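Local coordinates for outer membrane protein YopM (Yersinia pestis, PDB 1JL5), which serves as a leucine-rich repeat effector that probably acts to alter host cell physiology and promote bacterial survival in host tissues, at residues V352-N358 against P373-S378; L295-L299 against C313-P317; W43-E47 against R58-V62; L65-L69 against P87-L93. All coordinates share one frame; numbering follows the deposited sequence.

Interaction 1. Residues V352-N358 against P373-S378; sequences VPELPQN and PDIPES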
loop_
_atom_site.group_PDB
_atom_site.type_symbol
_atom_site.label_atom_id
_atom_site.label_comp_id
_atom_site.label_asym_id
_atom_site.label_seq_id
_atom_site.Cartn_x
_atom_site.Cartn_y
_atom_site.Cartn_z
ATOM N N VAL A 352 2.884 17.361 18.017
ATOM C CA VAL A 352 2.087 17.869 16.924
ATOM C C VAL A 352 1.481 19.106 17.576
ATOM O O VAL A 352 0.979 19.030 18.695
ATOM C CB VAL A 352 0.967 16.897 16.541
ATOM C CG1 VAL A 352 0.047 17.545 15.521
ATOM C CG2 VAL A 352 1.562 15.616 15.984
ATOM N N PRO A 353 1.547 20.264 16.909
ATOM C CA PRO A 353 0.969 21.460 17.525
ATOM C C PRO A 353 -0.501 21.214 17.836
ATOM O O PRO A 353 -1.090 20.240 17.358
ATOM C CB PRO A 353 1.150 22.528 16.449
ATOM C CG PRO A 353 2.351 22.052 15.686
ATOM C CD PRO A 353 2.100 20.572 15.581
ATOM N N GLU A 354 -1.090 22.093 18.637
ATOM C CA GLU A 354 -2.496 21.963 18.977
ATOM C C GLU A 354 -3.256 21.859 17.667
ATOM O O GLU A 354 -3.087 22.680 16.767
ATOM C CB GLU A 354 -2.969 23.183 19.751
ATOM C CG GLU A 354 -4.403 23.076 20.210
ATOM C CD GLU A 354 -4.808 24.243 21.071
ATOM O OE1 GLU A 354 -4.824 25.379 20.554
ATOM O OE2 GLU A 354 -5.103 24.023 22.264
ATOM N N LEU A 355 -4.093 20.843 17.559
ATOM C CA LEU A 355 -4.845 20.625 16.342
ATOM C C LEU A 355 -6.047 21.537 16.207
ATOM O O LEU A 355 -6.784 21.753 17.162
ATOM C CB LEU A 355 -5.293 19.169 16.279
ATOM C CG LEU A 355 -4.127 18.176 16.278
ATOM C CD1 LEU A 355 -4.666 16.756 16.272
ATOM C CD2 LEU A 355 -3.245 18.427 15.048
ATOM N N PRO A 356 -6.252 22.097 15.009
ATOM C CA PRO A 356 -7.398 22.982 14.800
ATOM C C PRO A 356 -8.666 22.150 14.960
ATOM O O PRO A 356 -8.682 20.963 14.637
ATOM C CB PRO A 356 -7.182 23.495 13.381
ATOM C CG PRO A 356 -6.453 22.364 12.718
ATOM C CD PRO A 356 -5.464 21.946 13.775
ATOM N N GLN A 357 -9.723 22.775 15.460
ATOM C CA GLN A 357 -10.983 22.090 15.717
ATOM C C GLN A 357 -11.756 21.540 14.531
ATOM O O GLN A 357 -12.722 20.807 14.716
ATOM C CB GLN A 357 -11.891 23.001 16.545
ATOM C CG GLN A 357 -11.342 23.262 17.934
ATOM C CD GLN A 357 -10.920 21.977 18.621
ATOM O OE1 GLN A 357 -11.685 21.012 18.678
ATOM N NE2 GLN A 357 -9.697 21.957 19.146
ATOM N N ASN A 358 -11.353 21.890 13.319
ATOM C CA ASN A 358 -12.031 21.392 12.125
ATOM C C ASN A 358 -11.125 20.396 11.402
ATOM O O ASN A 358 -11.412 19.986 10.276
ATOM C CB ASN A 358 -12.374 22.549 11.181
ATOM C CG ASN A 358 -13.840 22.936 11.232
ATOM O OD1 ASN A 358 -14.672 22.355 10.536
ATOM N ND2 ASN A 358 -14.165 23.923 12.063
ATOM N N PRO A 373 -1.183 14.343 20.037
ATOM C CA PRO A 373 -1.835 15.595 20.414
ATOM C C PRO A 373 -3.301 15.308 20.694
ATOM O O PRO A 373 -3.819 14.264 20.290
ATOM C CB PRO A 373 -1.651 16.449 19.173
ATOM C CG PRO A 373 -1.814 15.434 18.075
ATOM C CD PRO A 373 -0.980 14.271 18.578
ATOM N N ASP A 374 -3.971 16.213 21.396
ATOM C CA ASP A 374 -5.383 16.011 21.655
ATOM C C ASP A 374 -6.019 15.979 20.277
ATOM O O ASP A 374 -5.739 16.829 19.434
ATOM C CB ASP A 374 -5.960 17.162 22.481
ATOM C CG ASP A 374 -5.407 17.199 23.887
ATOM O OD1 ASP A 374 -5.432 16.144 24.557
ATOM O OD2 ASP A 374 -4.952 18.280 24.325
ATOM N N ILE A 375 -6.859 14.987 20.035
ATOM C CA ILE A 375 -7.501 14.862 18.744
ATOM C C ILE A 375 -8.856 15.541 18.720
ATOM O O ILE A 375 -9.777 15.136 19.425
ATOM C CB ILE A 375 -7.681 13.382 18.361
ATOM C CG1 ILE A 375 -6.321 12.679 18.390
ATOM C CG2 ILE A 375 -8.314 13.267 16.991
ATOM C CD1 ILE A 375 -5.235 13.399 17.596
ATOM N N PRO A 376 -8.991 16.605 17.917
ATOM C CA PRO A 376 -10.275 17.299 17.841
ATOM C C PRO A 376 -11.332 16.291 17.418
ATOM O O PRO A 376 -11.038 15.353 16.674
ATOM C CB PRO A 376 -10.025 18.363 16.775
ATOM C CG PRO A 376 -8.581 18.699 16.989
ATOM C CD PRO A 376 -7.957 17.326 17.154
ATOM N N GLU A 377 -12.557 16.480 17.895
ATOM C CA GLU A 377 -13.646 15.575 17.559
ATOM C C GLU A 377 -13.855 15.560 16.051
ATOM O O GLU A 377 -14.385 14.600 15.491
ATOM C CB GLU A 377 -14.934 16.019 18.260
ATOM C CG GLU A 377 -15.611 14.921 19.069
ATOM C CD GLU A 377 -14.839 14.550 20.326
ATOM O OE1 GLU A 377 -13.638 14.220 20.219
ATOM O OE2 GLU A 377 -15.439 14.586 21.424
ATOM N N SER A 378 -13.427 16.629 15.390
ATOM C CA SER A 378 -13.575 16.736 13.944
ATOM C C SER A 378 -12.726 15.713 13.191
ATOM O O SER A 378 -13.079 15.292 12.094
ATOM C CB SER A 378 -13.190 18.138 13.483
ATOM O OG SER A 378 -11.861 18.433 13.868
HETATM O O HOH W 1 -4.468 19.047 19.542
HETATM O O HOH W 2 -13.255 19.289 16.645
HETATM O O HOH W 3 -12.894 18.702 19.702
#
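The carboxamide of Q357 is the flat group of this contact: the bend at chi2 (-49°) lays one of its faces over the CB-CG edge of P376, with Q357 OE1 3.7 Å from P376 CB, and two waters donate to OE1. The puckered rings of P373 and P376 meet the preceding repeat along their CB, CG and CD atoms. P373 turns that side to V352, its CG 3.5 Å from V352 CB, and also meets L355 CD1. P376 crosses L355 at about a right angle, with P376 CD 3.4 Å from L355 CB.

The polar backbone is bridged by water. One molecule accepts from L355 N and donates to D374 O (2.6 Å). A second donates to Q357 O and Q357 OE1 while accepting from S378 N; a third joins Q357 OE1 to E377 N. S378 OG hydrogen-bonds to L359 O and lies 2.7 Å from Q357 O, so two carbonyls compete for one hydroxyl proton.

The two loops belong to adjacent coils of the leucine-rich repeat solenoid. The prolines offer no N-H, and the N-H groups of L355, E377 and S378 meet the other loop through water, while ring carbons supply the tight apolar packing.

Interaction 2. Residues L295-L299 against C313-P317; sequences LPPNL and CDLPP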
loop_
_atom_site.group_PDB
_atom_site.type_symbol
_atom_site.label_atom_id
_atom_site.label_comp_id
_atom_site.label_asym_id
_atom_site.label_seq_id
_atom_site.Cartn_x
_atom_site.Cartn_y
_atom_site.Cartn_z
ATOM N N LEU A 295 4.688 31.163 2.480
ATOM C CA LEU A 295 3.597 30.441 1.879
ATOM C C LEU A 295 2.578 31.476 1.479
ATOM O O LEU A 295 2.377 32.463 2.180
ATOM C CB LEU A 295 2.997 29.448 2.867
ATOM C CG LEU A 295 3.935 28.279 3.159
ATOM C CD1 LEU A 295 3.288 27.358 4.172
ATOM C CD2 LEU A 295 4.244 27.541 1.856
ATOM N N PRO A 296 1.952 31.288 0.318
ATOM C CA PRO A 296 0.943 32.234 -0.154
ATOM C C PRO A 296 -0.090 32.391 0.969
ATOM O O PRO A 296 -0.436 31.423 1.644
ATOM C CB PRO A 296 0.388 31.534 -1.387
ATOM C CG PRO A 296 1.565 30.784 -1.904
ATOM C CD PRO A 296 2.155 30.200 -0.652
ATOM N N PRO A 297 -0.600 33.611 1.174
ATOM C CA PRO A 297 -1.584 33.898 2.222
ATOM C C PRO A 297 -2.926 33.195 2.073
ATOM O O PRO A 297 -3.674 33.071 3.039
ATOM C CB PRO A 297 -1.722 35.415 2.142
ATOM C CG PRO A 297 -1.602 35.652 0.677
ATOM C CD PRO A 297 -0.421 34.781 0.298
ATOM N N ASN A 298 -3.228 32.740 0.864
ATOM C CA ASN A 298 -4.493 32.071 0.602
ATOM C C ASN A 298 -4.303 30.615 0.225
ATOM O O ASN A 298 -5.189 29.994 -0.357
ATOM C CB ASN A 298 -5.222 32.793 -0.525
ATOM C CG ASN A 298 -5.256 34.284 -0.315
ATOM O OD1 ASN A 298 -5.733 34.758 0.715
ATOM N ND2 ASN A 298 -4.734 35.035 -1.282
ATOM N N LEU A 299 -3.141 30.072 0.551
ATOM C CA LEU A 299 -2.859 28.686 0.224
ATOM C C LEU A 299 -3.833 27.773 0.956
ATOM O O LEU A 299 -4.008 27.888 2.166
ATOM C CB LEU A 299 -1.428 28.336 0.634
ATOM C CG LEU A 299 -0.830 27.097 -0.025
ATOM C CD1 LEU A 299 -0.620 27.366 -1.514
ATOM C CD2 LEU A 299 0.489 26.759 0.645
ATOM N N CYS A 313 7.559 27.866 7.668
ATOM C CA CYS A 313 7.258 29.234 8.029
ATOM C C CYS A 313 5.845 29.132 8.581
ATOM O O CYS A 313 5.237 28.061 8.545
ATOM C CB CYS A 313 7.246 30.096 6.780
ATOM S SG CYS A 313 6.183 29.375 5.517
ATOM N N ASP A 314 5.318 30.235 9.089
ATOM C CA ASP A 314 3.968 30.214 9.608
ATOM C C ASP A 314 3.067 29.794 8.470
ATOM O O ASP A 314 3.328 30.100 7.308
ATOM C CB ASP A 314 3.557 31.592 10.121
ATOM C CG ASP A 314 4.354 32.015 11.329
ATOM O OD1 ASP A 314 4.553 31.172 12.232
ATOM O OD2 ASP A 314 4.775 33.187 11.378
ATOM N N LEU A 315 2.008 29.078 8.805
ATOM C CA LEU A 315 1.084 28.614 7.797
ATOM C C LEU A 315 -0.034 29.622 7.614
ATOM O O LEU A 315 -0.534 30.192 8.580
ATOM C CB LEU A 315 0.515 27.265 8.220
ATOM C CG LEU A 315 1.620 26.257 8.545
ATOM C CD1 LEU A 315 1.027 25.034 9.218
ATOM C CD2 LEU A 315 2.359 25.894 7.262
ATOM N N PRO A 316 -0.428 29.869 6.362
ATOM C CA PRO A 316 -1.507 30.824 6.120
ATOM C C PRO A 316 -2.773 30.272 6.765
ATOM O O PRO A 316 -3.042 29.075 6.693
ATOM C CB PRO A 316 -1.586 30.875 4.594
ATOM C CG PRO A 316 -1.118 29.514 4.184
ATOM C CD PRO A 316 0.049 29.272 5.104
ATOM N N PRO A 317 -3.557 31.135 7.429
ATOM C CA PRO A 317 -4.788 30.673 8.074
ATOM C C PRO A 317 -5.756 30.013 7.098
ATOM O O PRO A 317 -6.693 29.340 7.501
ATOM C CB PRO A 317 -5.349 31.953 8.701
ATOM C CG PRO A 317 -4.813 33.031 7.815
ATOM C CD PRO A 317 -3.392 32.587 7.596
#
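The ring of P316 is the main bump of this contact, and a hollow on the 295-299 loop receives it. One wall of the hollow is L295 CB, 3.7 Å from P316 CD; another is L299 CB, which meets P316 CG at 3.8 Å. Its floor is the backbone of the type I turn P296-L299, where P296 O lies 3.2 Å and P297 O 3.4 Å from P316 CB. The turn is closed by the bond from L299 N to P296 O, and this curl of the chain brings both carbonyls round to the proline.

A second bump points the other way. L295 reaches between C313 and L315: its CG rests 3.4 Å from C313 SG, and its CD1 lies 3.5 Å from L315 CD2, the two leucines side by side and pointing the same way. C313 holds its sulfur between the backbone N and the carbonyl carbon (chi1 51°), which turns SG onto the leucine branch point.

The two loops are equivalent pieces of successive repeats. Segment 295-299 leads from strand 291-292 into strand 301-303, and segment 313-317 leads from strand 311-312 into strand 321-323. On the preceding coil, L275 and L279 pack on P296; P333 and P336 of the following coil pack on L315, so the same layer-on-layer stacking continues to both sides.

Interaction 3. Residues W43-E47 against R58-V62; sequences WSEWE and REMAV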
loop_
_atom_site.group_PDB
_atom_site.type_symbol
_atom_site.label_atom_id
_atom_site.label_comp_id
_atom_site.label_asym_id
_atom_site.label_seq_id
_atom_site.Cartn_x
_atom_site.Cartn_y
_atom_site.Cartn_z
ATOM N N TRP A 43 -24.740 -1.770 -41.876
ATOM C CA TRP A 43 -24.517 -1.987 -40.458
ATOM C C TRP A 43 -24.742 -3.424 -40.029
ATOM O O TRP A 43 -23.992 -3.955 -39.212
ATOM C CB TRP A 43 -25.396 -1.041 -39.649
ATOM C CG TRP A 43 -25.043 0.380 -39.916
ATOM C CD1 TRP A 43 -23.843 0.847 -40.365
ATOM C CD2 TRP A 43 -25.873 1.526 -39.720
ATOM N NE1 TRP A 43 -23.872 2.212 -40.460
ATOM C CE2 TRP A 43 -25.106 2.658 -40.069
ATOM C CE3 TRP A 43 -27.186 1.710 -39.282
ATOM C CZ2 TRP A 43 -25.611 3.956 -39.994
ATOM C CZ3 TRP A 43 -27.689 3.002 -39.206
ATOM C CH2 TRP A 43 -26.901 4.108 -39.561
ATOM N N SER A 44 -25.770 -4.057 -40.581
ATOM C CA SER A 44 -26.041 -5.441 -40.238
ATOM C C SER A 44 -24.930 -6.309 -40.788
ATOM O O SER A 44 -24.561 -7.306 -40.181
ATOM C CB SER A 44 -27.391 -5.872 -40.800
ATOM O OG SER A 44 -28.422 -5.180 -40.114
ATOM N N GLU A 45 -24.391 -5.924 -41.939
ATOM C CA GLU A 45 -23.307 -6.683 -42.547
ATOM C C GLU A 45 -22.104 -6.539 -41.625
ATOM O O GLU A 45 -21.415 -7.509 -41.306
ATOM C CB GLU A 45 -22.983 -6.124 -43.930
ATOM C CG GLU A 45 -21.924 -6.904 -44.695
ATOM C CD GLU A 45 -22.224 -8.394 -44.757
ATOM O OE1 GLU A 45 -23.414 -8.767 -44.866
ATOM O OE2 GLU A 45 -21.262 -9.195 -44.709
ATOM N N TRP A 46 -21.860 -5.308 -41.203
ATOM C CA TRP A 46 -20.760 -5.021 -40.307
ATOM C C TRP A 46 -20.990 -5.823 -39.032
ATOM O O TRP A 46 -20.080 -6.454 -38.506
ATOM C CB TRP A 46 -20.732 -3.532 -39.992
ATOM C CG TRP A 46 -19.854 -3.190 -38.854
ATOM C CD1 TRP A 46 -18.491 -3.121 -38.855
ATOM C CD2 TRP A 46 -20.274 -2.869 -37.531
ATOM N NE1 TRP A 46 -18.036 -2.776 -37.612
ATOM C CE2 TRP A 46 -19.111 -2.617 -36.776
ATOM C CE3 TRP A 46 -21.525 -2.773 -36.906
ATOM C CZ2 TRP A 46 -19.159 -2.268 -35.427
ATOM C CZ3 TRP A 46 -21.573 -2.424 -35.562
ATOM C CH2 TRP A 46 -20.396 -2.179 -34.839
ATOM N N GLU A 47 -22.221 -5.805 -38.545
ATOM C CA GLU A 47 -22.544 -6.544 -37.345
ATOM C C GLU A 47 -22.214 -8.019 -37.506
ATOM O O GLU A 47 -21.598 -8.615 -36.626
ATOM C CB GLU A 47 -24.018 -6.399 -37.020
ATOM C CG GLU A 47 -24.397 -7.034 -35.710
ATOM C CD GLU A 47 -25.865 -6.913 -35.448
ATOM O OE1 GLU A 47 -26.469 -5.941 -35.942
ATOM O OE2 GLU A 47 -26.418 -7.778 -34.743
ATOM N N ARG A 58 -21.638 -5.330 -31.614
ATOM C CA ARG A 58 -22.062 -4.684 -32.834
ATOM C C ARG A 58 -23.569 -4.566 -32.893
ATOM O O ARG A 58 -24.092 -3.619 -33.468
ATOM C CB ARG A 58 -21.522 -5.449 -34.029
ATOM C CG ARG A 58 -20.025 -5.545 -33.971
ATOM C CD ARG A 58 -19.421 -5.763 -35.324
ATOM N NE ARG A 58 -17.971 -5.659 -35.251
ATOM C CZ ARG A 58 -17.172 -5.716 -36.307
ATOM N NH1 ARG A 58 -17.690 -5.877 -37.517
ATOM N NH2 ARG A 58 -15.858 -5.616 -36.154
ATOM N N GLU A 59 -24.273 -5.512 -32.286
ATOM C CA GLU A 59 -25.723 -5.439 -32.301
ATOM C C GLU A 59 -26.151 -4.144 -31.638
ATOM O O GLU A 59 -26.981 -3.408 -32.167
ATOM C CB GLU A 59 -26.344 -6.616 -31.562
ATOM C CG GLU A 59 -27.856 -6.519 -31.490
ATOM C CD GLU A 59 -28.482 -7.774 -30.939
ATOM O OE1 GLU A 59 -28.122 -8.862 -31.425
ATOM O OE2 GLU A 59 -29.338 -7.680 -30.031
ATOM N N MET A 60 -25.574 -3.868 -30.473
ATOM C CA MET A 60 -25.896 -2.645 -29.756
ATOM C C MET A 60 -25.442 -1.470 -30.604
ATOM O O MET A 60 -26.145 -0.469 -30.728
ATOM C CB MET A 60 -25.179 -2.607 -28.408
ATOM C CG MET A 60 -25.402 -1.311 -27.637
ATOM S SD MET A 60 -27.106 -1.104 -27.079
ATOM C CE MET A 60 -27.804 -0.096 -28.375
ATOM N N ALA A 61 -24.255 -1.598 -31.185
ATOM C CA ALA A 61 -23.722 -0.542 -32.026
ATOM C C ALA A 61 -24.693 -0.280 -33.170
ATOM O O ALA A 61 -25.084 0.859 -33.413
ATOM C CB ALA A 61 -22.364 -0.944 -32.570
ATOM N N VAL A 62 -25.084 -1.340 -33.868
ATOM C CA VAL A 62 -26.017 -1.195 -34.978
ATOM C C VAL A 62 -27.274 -0.527 -34.467
ATOM O O VAL A 62 -27.826 0.360 -35.108
ATOM C CB VAL A 62 -26.384 -2.549 -35.593
ATOM C CG1 VAL A 62 -27.505 -2.368 -36.601
ATOM C CG2 VAL A 62 -25.162 -3.153 -36.266
#
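The antiparallel helical hairpin at the start of the leucine-rich repeat domain is joined here by W46 of helix 36-48 and R58 at the start of helix 58-71. The short axes approach to 9.2 Å at 167°. R58 runs extended from CG to NE across one face of the W46 indole: its CD sits over the six-membered ring, 3.5 Å from that ring's centroid, and its guanidinium lies flat on the indole, with planes 9° apart. CZ is displaced from the centre of the five-membered ring, making an off-centre cation-pi contact.

The same guanidinium donates from NH1 to W46 O at 2.7 Å (N-H...O angle 152°), the oxygen lying near the guanidinium plane but the donor standing above the carbonyl plane. Stack and bond together fix the rotation of the group, and E56 forms a salt bridge with NE. At the indole edge, W46 CH2 meets A61 CB at 3.2 Å, and V62 CG2 packs near CE3.

V62 CG2 also lies 3.3 Å from W43 O and 3.1 Å from E47 OE1, so it packs against both the backbone and a side chain of the facing helix. E47 OE2 comes within 3.9 Å of E59 OE1; a calcium ion about 3 Å from the E59 side chain probably eases that crowding of like charges.

Beyond the pair, W46 NE1 bonds to S85 OG, and P87 packs on both tryptophans. Further along helix 58-71, L65 touches both as well, so the hairpin lies against the loop between strands 75-77 and 95-97.

Interaction 4. Residues L65-L69 against P87-L93; sequences LRDCL and PELPPHL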
loop_
_atom_site.group_PDB
_atom_site.type_symbol
_atom_site.label_atom_id
_atom_site.label_comp_id
_atom_site.label_asym_id
_atom_site.label_seq_id
_atom_site.Cartn_x
_atom_site.Cartn_y
_atom_site.Cartn_z
ATOM N N LEU A 65 -26.439 2.928 -34.093
ATOM C CA LEU A 65 -26.293 3.468 -35.436
ATOM C C LEU A 65 -27.653 3.760 -36.042
ATOM O O LEU A 65 -27.906 4.855 -36.542
ATOM C CB LEU A 65 -25.541 2.471 -36.311
ATOM C CG LEU A 65 -24.042 2.391 -36.037
ATOM C CD1 LEU A 65 -23.479 1.092 -36.573
ATOM C CD2 LEU A 65 -23.363 3.597 -36.672
ATOM N N ARG A 66 -28.528 2.765 -35.990
ATOM C CA ARG A 66 -29.864 2.898 -36.541
ATOM C C ARG A 66 -30.611 4.022 -35.854
ATOM O O ARG A 66 -31.162 4.905 -36.512
ATOM C CB ARG A 66 -30.629 1.587 -36.372
ATOM C CG ARG A 66 -29.981 0.410 -37.064
ATOM C CD ARG A 66 -30.816 -0.826 -36.859
ATOM N NE ARG A 66 -32.158 -0.623 -37.390
ATOM C CZ ARG A 66 -32.630 -1.232 -38.471
ATOM N NH1 ARG A 66 -31.872 -2.093 -39.137
ATOM N NH2 ARG A 66 -33.860 -0.973 -38.884
ATOM N N ASP A 67 -30.631 3.989 -34.526
ATOM C CA ASP A 67 -31.323 5.017 -33.772
ATOM C C ASP A 67 -30.778 6.376 -34.169
ATOM O O ASP A 67 -31.529 7.324 -34.391
ATOM C CB ASP A 67 -31.133 4.808 -32.273
ATOM C CG ASP A 67 -32.010 5.724 -31.457
ATOM O OD1 ASP A 67 -33.247 5.628 -31.606
ATOM O OD2 ASP A 67 -31.472 6.543 -30.679
ATOM N N CYS A 68 -29.460 6.462 -34.270
ATOM C CA CYS A 68 -28.826 7.707 -34.650
ATOM C C CYS A 68 -29.306 8.127 -36.028
ATOM O O CYS A 68 -29.705 9.271 -36.244
ATOM C CB CYS A 68 -27.314 7.547 -34.669
ATOM S SG CYS A 68 -26.488 9.020 -35.239
ATOM N N LEU A 69 -29.259 7.186 -36.963
ATOM C CA LEU A 69 -29.691 7.445 -38.325
ATOM C C LEU A 69 -31.153 7.867 -38.342
ATOM O O LEU A 69 -31.502 8.898 -38.914
ATOM C CB LEU A 69 -29.515 6.188 -39.172
ATOM C CG LEU A 69 -29.761 6.338 -40.673
ATOM C CD1 LEU A 69 -28.713 7.260 -41.270
ATOM C CD2 LEU A 69 -29.707 4.975 -41.332
ATOM N N PRO A 87 -18.759 0.740 -38.804
ATOM C CA PRO A 87 -19.207 0.671 -40.187
ATOM C C PRO A 87 -19.371 2.121 -40.606
ATOM O O PRO A 87 -19.044 3.031 -39.838
ATOM C CB PRO A 87 -20.533 -0.049 -40.068
ATOM C CG PRO A 87 -21.070 0.519 -38.789
ATOM C CD PRO A 87 -19.873 0.500 -37.870
ATOM N N GLU A 88 -19.866 2.345 -41.813
ATOM C CA GLU A 88 -20.070 3.701 -42.275
ATOM C C GLU A 88 -20.937 4.387 -41.231
ATOM O O GLU A 88 -21.888 3.802 -40.724
ATOM C CB GLU A 88 -20.785 3.698 -43.617
ATOM C CG GLU A 88 -20.750 5.036 -44.322
ATOM C CD GLU A 88 -21.514 5.001 -45.624
ATOM O OE1 GLU A 88 -21.408 3.979 -46.327
ATOM O OE2 GLU A 88 -22.211 5.987 -45.940
ATOM N N LEU A 89 -20.611 5.633 -40.918
ATOM C CA LEU A 89 -21.349 6.377 -39.909
ATOM C C LEU A 89 -22.586 7.058 -40.455
ATOM O O LEU A 89 -22.685 7.312 -41.654
ATOM C CB LEU A 89 -20.438 7.440 -39.300
ATOM C CG LEU A 89 -19.139 6.921 -38.685
ATOM C CD1 LEU A 89 -18.234 8.088 -38.347
ATOM C CD2 LEU A 89 -19.459 6.092 -37.448
ATOM N N PRO A 90 -23.566 7.338 -39.584
ATOM C CA PRO A 90 -24.755 8.014 -40.097
ATOM C C PRO A 90 -24.205 9.226 -40.849
ATOM O O PRO A 90 -23.257 9.864 -40.395
ATOM C CB PRO A 90 -25.507 8.375 -38.826
ATOM C CG PRO A 90 -25.241 7.164 -37.969
ATOM C CD PRO A 90 -23.750 6.938 -38.178
ATOM N N PRO A 91 -24.787 9.545 -42.013
ATOM C CA PRO A 91 -24.386 10.657 -42.880
ATOM C C PRO A 91 -24.132 12.043 -42.290
ATOM O O PRO A 91 -23.157 12.705 -42.653
ATOM C CB PRO A 91 -25.486 10.677 -43.940
ATOM C CG PRO A 91 -26.682 10.181 -43.187
ATOM C CD PRO A 91 -26.100 9.018 -42.423
ATOM N N HIS A 92 -24.986 12.498 -41.388
ATOM C CA HIS A 92 -24.796 13.837 -40.852
ATOM C C HIS A 92 -24.407 13.861 -39.394
ATOM O O HIS A 92 -24.756 14.778 -38.651
ATOM C CB HIS A 92 -26.059 14.658 -41.101
ATOM C CG HIS A 92 -26.502 14.628 -42.530
ATOM N ND1 HIS A 92 -27.424 13.721 -43.003
ATOM C CD2 HIS A 92 -26.070 15.324 -43.609
ATOM C CE1 HIS A 92 -27.541 13.857 -44.312
ATOM N NE2 HIS A 92 -26.728 14.824 -44.703
ATOM N N LEU A 93 -23.662 12.839 -38.997
ATOM C CA LEU A 93 -23.209 12.733 -37.632
ATOM C C LEU A 93 -22.338 13.941 -37.336
ATOM O O LEU A 93 -21.459 14.302 -38.119
ATOM C CB LEU A 93 -22.407 11.448 -37.445
ATOM C CG LEU A 93 -22.136 11.060 -35.995
ATOM C CD1 LEU A 93 -23.458 10.810 -35.287
ATOM C CD2 LEU A 93 -21.258 9.818 -35.956
#
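L65, C68 and L69, on one side of helix 58-71, press against the proline-rich loop of P87-L93, where the N-terminal helical hairpin meets the first coil of the leucine-rich repeat solenoid. P90 is central. Its CD is 3.7 Å from L65 CD2, the two side chains crossing at about a right angle, and its CG is 3.5 Å from C68 SG. The sulfur is shared, lying 3.5 Å from L93 CD1 as well; C68 SG stands opposite the backbone N across the CA-CB bond (chi1 176°), which carries it out between proline and leucine.

The other branch of L65 goes to P87: CD1 meets P87 CG at 3.3 Å, closer than usual carbon contact. The pairs are carbon against carbon or carbon against sulfur, so the contact is held by close packing of apolar surface.

A second shell fixes these groups. The type I turn from P90 to L93, with a weak bond from L93 N to P90 O, brings L93 back beside C68, while the bond from L69 N to L65 O keeps the helical spacing of the leucines. L76 of strand 75-77 packs on L65, P90 and L93 from the core, and Y39 of helix 36-48 packs on L69 and P91. Between these last two the approach is again tight, with L69 CD1 only 3.4 Å from P91 CD.

Along the chain the contacts come in the order interaction 3, interaction 4, interaction 2, interaction 1, each closing before the next opens. Interactions 3 and 4 have centres 11 Å apart, share helix 58-71 and touch: W43 NE1 probably hydrogen-bonds to E88 O at 2.6 Å, while the W43 ring packs on P87 and L65. Interaction 3 holds the two helices of the hairpin together, and interaction 4 seats its second helix on the first coil. Interactions 1 and 2 have centres 19 Å apart without touching and join successive loops near the other end. Between the two pairs, centres are 55 to 61 Å apart, on opposite sides of the chain's centre, spanned by the long run of repeats and their parallel strands.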